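Local coordinates for protein serpin B3 (Homo sapiens, PDB 4ZK3) that probably inhibits proteases as a member of the serpin family and, as Pso p27, forms large aggregates linked to psoriasis, at residues A222-E233 / W269-V280. Sequence-based numbering, arbitrary orientation.
Sequences ASLEDVQAKVLE and WTSLQNMRETRV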
# COMPACT_ATOMS: atom_id res chain seq x y z
N ALA A 222 -2.26 1.14 -24.07
CA ALA A 222 -0.96 1.27 -24.69
C ALA A 222 -0.31 -0.09 -24.83
O ALA A 222 -0.40 -0.96 -23.94
CB ALA A 222 -0.08 2.20 -23.91
N SER A 223 0.34 -0.28 -25.96
CA SER A 223 1.18 -1.42 -26.18
C SER A 223 2.61 -1.04 -25.92
O SER A 223 3.11 -0.13 -26.54
CB SER A 223 1.06 -1.89 -27.62
OG SER A 223 2.21 -2.68 -27.86
N LEU A 224 3.29 -1.75 -25.03
CA LEU A 224 4.68 -1.46 -24.70
C LEU A 224 5.53 -2.51 -25.38
O LEU A 224 6.06 -3.44 -24.76
CB LEU A 224 4.87 -1.50 -23.20
CG LEU A 224 3.81 -0.83 -22.33
CD1 LEU A 224 4.17 -1.16 -20.90
CD2 LEU A 224 3.71 0.68 -22.55
N GLU A 225 5.59 -2.40 -26.70
CA GLU A 225 6.43 -3.32 -27.45
C GLU A 225 7.84 -2.87 -27.15
O GLU A 225 8.22 -1.76 -27.51
CB GLU A 225 6.13 -3.31 -28.97
CG GLU A 225 7.12 -4.13 -29.84
CD GLU A 225 7.89 -5.27 -29.12
OE1 GLU A 225 7.51 -5.75 -28.01
OE2 GLU A 225 8.93 -5.70 -29.68
N ASP A 226 8.59 -3.73 -26.48
CA ASP A 226 9.87 -3.37 -25.90
C ASP A 226 10.09 -4.16 -24.60
O ASP A 226 11.15 -4.76 -24.42
CB ASP A 226 10.06 -1.84 -25.67
CG ASP A 226 9.02 -1.22 -24.72
OD1 ASP A 226 8.80 -1.80 -23.64
OD2 ASP A 226 8.46 -0.13 -25.00
N VAL A 227 9.09 -4.14 -23.70
CA VAL A 227 9.03 -5.12 -22.58
C VAL A 227 8.05 -6.23 -22.90
O VAL A 227 7.85 -7.12 -22.06
CB VAL A 227 8.67 -4.49 -21.22
CG1 VAL A 227 9.89 -3.80 -20.65
CG2 VAL A 227 7.48 -3.55 -21.31
N GLN A 228 7.46 -6.16 -24.11
CA GLN A 228 6.51 -7.11 -24.65
C GLN A 228 5.35 -7.20 -23.66
O GLN A 228 5.09 -8.24 -23.09
CB GLN A 228 7.16 -8.49 -24.92
CG GLN A 228 8.24 -8.56 -26.02
CD GLN A 228 9.56 -7.88 -25.61
OE1 GLN A 228 10.26 -8.30 -24.66
NE2 GLN A 228 9.92 -6.81 -26.34
N ALA A 229 4.69 -6.08 -23.42
CA ALA A 229 3.57 -6.03 -22.48
C ALA A 229 2.54 -5.06 -22.97
O ALA A 229 2.80 -4.28 -23.91
CB ALA A 229 4.06 -5.59 -21.10
N LYS A 230 1.38 -5.11 -22.35
CA LYS A 230 0.36 -4.11 -22.55
C LYS A 230 -0.05 -3.46 -21.24
O LYS A 230 0.17 -4.02 -20.13
CB LYS A 230 -0.84 -4.74 -23.20
CG LYS A 230 -0.58 -5.27 -24.61
CD LYS A 230 -1.79 -6.08 -25.05
CE LYS A 230 -1.61 -6.68 -26.43
NZ LYS A 230 -2.78 -7.55 -26.77
N VAL A 231 -0.60 -2.26 -21.37
CA VAL A 231 -1.09 -1.44 -20.23
C VAL A 231 -2.51 -0.99 -20.43
O VAL A 231 -2.85 -0.49 -21.48
CB VAL A 231 -0.22 -0.17 -20.01
CG1 VAL A 231 -0.65 0.56 -18.76
CG2 VAL A 231 1.19 -0.57 -19.80
N LEU A 232 -3.34 -1.13 -19.39
CA LEU A 232 -4.69 -0.67 -19.43
C LEU A 232 -5.08 0.15 -18.20
O LEU A 232 -4.73 -0.22 -17.08
CB LEU A 232 -5.65 -1.87 -19.56
CG LEU A 232 -7.08 -1.59 -19.96
CD1 LEU A 232 -7.15 -1.23 -21.43
CD2 LEU A 232 -7.91 -2.82 -19.77
N GLU A 233 -5.84 1.23 -18.41
CA GLU A 233 -6.45 1.99 -17.32
C GLU A 233 -7.93 1.65 -17.26
O GLU A 233 -8.65 1.78 -18.23
CB GLU A 233 -6.26 3.52 -17.46
CG GLU A 233 -6.95 4.34 -16.40
CD GLU A 233 -7.36 5.71 -16.81
OE1 GLU A 233 -7.69 5.93 -18.00
OE2 GLU A 233 -7.43 6.56 -15.90
N TRP A 269 5.03 5.08 -19.03
CA TRP A 269 4.16 4.13 -19.69
C TRP A 269 2.68 4.25 -19.32
O TRP A 269 1.80 3.87 -20.11
CB TRP A 269 4.62 2.70 -19.38
CG TRP A 269 6.00 2.38 -19.90
CD1 TRP A 269 6.68 3.04 -20.89
CD2 TRP A 269 6.85 1.30 -19.50
NE1 TRP A 269 7.90 2.46 -21.11
CE2 TRP A 269 8.02 1.38 -20.28
CE3 TRP A 269 6.73 0.27 -18.57
CZ2 TRP A 269 9.06 0.46 -20.16
CZ3 TRP A 269 7.78 -0.63 -18.43
CH2 TRP A 269 8.92 -0.54 -19.23
N THR A 270 2.42 4.71 -18.09
CA THR A 270 1.07 4.64 -17.54
C THR A 270 0.46 6.02 -17.43
O THR A 270 -0.56 6.18 -16.78
CB THR A 270 1.00 3.97 -16.16
OG1 THR A 270 1.58 4.84 -15.18
CG2 THR A 270 1.71 2.61 -16.18
N SER A 271 1.05 7.02 -18.07
CA SER A 271 0.38 8.30 -18.06
C SER A 271 -0.63 8.34 -19.22
O SER A 271 -0.39 7.76 -20.30
CB SER A 271 1.36 9.46 -18.21
OG SER A 271 1.96 9.32 -19.48
N LEU A 272 -1.73 9.05 -19.00
CA LEU A 272 -2.71 9.42 -20.05
C LEU A 272 -2.04 9.96 -21.31
O LEU A 272 -2.30 9.50 -22.41
CB LEU A 272 -3.68 10.48 -19.48
CG LEU A 272 -5.02 9.96 -18.96
CD1 LEU A 272 -4.94 8.53 -18.46
CD2 LEU A 272 -5.63 10.90 -17.90
N GLN A 273 -1.18 10.94 -21.14
CA GLN A 273 -0.33 11.44 -22.19
C GLN A 273 0.13 10.36 -23.18
O GLN A 273 0.17 10.58 -24.38
CB GLN A 273 0.85 12.12 -21.50
CG GLN A 273 2.01 12.59 -22.35
CD GLN A 273 1.58 13.57 -23.39
OE1 GLN A 273 1.81 13.34 -24.58
NE2 GLN A 273 0.97 14.68 -22.97
N ASN A 274 0.49 9.17 -22.69
CA ASN A 274 1.08 8.12 -23.55
C ASN A 274 0.25 6.88 -23.73
O ASN A 274 0.76 5.82 -24.08
CB ASN A 274 2.42 7.70 -22.97
CG ASN A 274 3.36 8.86 -22.85
OD1 ASN A 274 3.20 9.85 -23.56
ND2 ASN A 274 4.36 8.74 -21.96
N MET A 275 -1.03 7.02 -23.52
CA MET A 275 -1.99 6.00 -23.85
C MET A 275 -3.08 6.60 -24.75
O MET A 275 -3.16 7.82 -24.93
CB MET A 275 -2.59 5.49 -22.55
CG MET A 275 -1.57 5.12 -21.49
SD MET A 275 -2.31 4.44 -19.98
CE MET A 275 -3.58 5.61 -19.58
N ARG A 276 -3.92 5.74 -25.32
CA ARG A 276 -4.90 6.18 -26.30
C ARG A 276 -6.20 5.46 -26.03
O ARG A 276 -6.20 4.27 -25.73
CB ARG A 276 -4.42 5.82 -27.73
CG ARG A 276 -2.98 6.24 -28.06
CD ARG A 276 -2.99 7.75 -28.21
NE ARG A 276 -1.70 8.38 -28.46
CZ ARG A 276 -0.98 9.08 -27.58
NH1 ARG A 276 -1.36 9.20 -26.31
NH2 ARG A 276 0.16 9.63 -27.98
N GLU A 277 -7.31 6.15 -26.22
CA GLU A 277 -8.63 5.51 -26.17
C GLU A 277 -8.66 4.50 -27.29
O GLU A 277 -8.18 4.79 -28.36
CB GLU A 277 -9.74 6.55 -26.31
CG GLU A 277 -10.01 7.29 -25.01
CD GLU A 277 -10.59 6.38 -23.92
OE1 GLU A 277 -10.61 6.82 -22.75
OE2 GLU A 277 -11.02 5.23 -24.22
N THR A 278 -9.13 3.29 -27.00
CA THR A 278 -8.99 2.09 -27.84
C THR A 278 -10.05 1.10 -27.35
O THR A 278 -10.29 0.98 -26.11
CB THR A 278 -7.61 1.40 -27.61
OG1 THR A 278 -6.53 2.35 -27.65
CG2 THR A 278 -7.35 0.27 -28.61
N ARG A 279 -10.71 0.38 -28.28
CA ARG A 279 -11.70 -0.65 -27.90
C ARG A 279 -11.05 -2.00 -27.59
O ARG A 279 -10.27 -2.50 -28.39
CB ARG A 279 -12.72 -0.81 -29.02
CG ARG A 279 -13.41 0.51 -29.36
CD ARG A 279 -14.51 0.37 -30.41
NE ARG A 279 -14.12 1.03 -31.65
CZ ARG A 279 -13.50 0.45 -32.67
NH1 ARG A 279 -13.17 -0.85 -32.63
NH2 ARG A 279 -13.19 1.16 -33.76
N VAL A 280 -11.37 -2.58 -26.42
CA VAL A 280 -10.69 -3.81 -25.90
C VAL A 280 -11.70 -4.95 -25.43
O VAL A 280 -12.66 -4.51 -24.70
CB VAL A 280 -9.82 -3.29 -24.71
CG1 VAL A 280 -9.05 -4.41 -24.01
CG2 VAL A 280 -8.84 -2.17 -25.18
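W269, in the last turn of helix 263-269, lays its indole over the hairpin formed by strands 206-224 and 229-235. L224 CD1 stands 3.5 Å above the indole plane, offset toward the rim, while CD2 makes an off-centre CH-pi contact, 4.3 Å from the centroid of the five-membered ring and 28° off its normal. V227, coming from the opposite direction, closes on the far end of the indole, its CG1 3.7 Å from W269 CH2. At T270, where the chain leaves helical geometry, CG2 lies 4.1 Å from V231 CG1; OG1 is bonded back to L266 O, and the CG2 branch is the one that touches V231. L272 brings CD1 to 3.8 Å from E233 OE1, a van der Waals contact of a methyl with a carboxylate whose OE1 is bonded to H220 and OE2 to S242. M275 then packs twice: its CG is 4.1 Å from A222 CB, and a bend at chi3 (-50°) carries CE to 4.0 Å from E233 CB. Farther on, V280 CG2 touches L232 CD1 at 4.2 Å, F363 lying against both side chains. No hydrogen bond crosses between the two segments, which bury 532 Å². Within 222-233, backbone bonds pair A222 with V231 and L224 with A229, and Q228 and A229 both face L224 in a G1 beta bulge. Strand 276-294 in turn pairs with 206-224, as expected of the serpin fold, where helix H (263-269) packs on the hairpin leading from sheet C into sheet B.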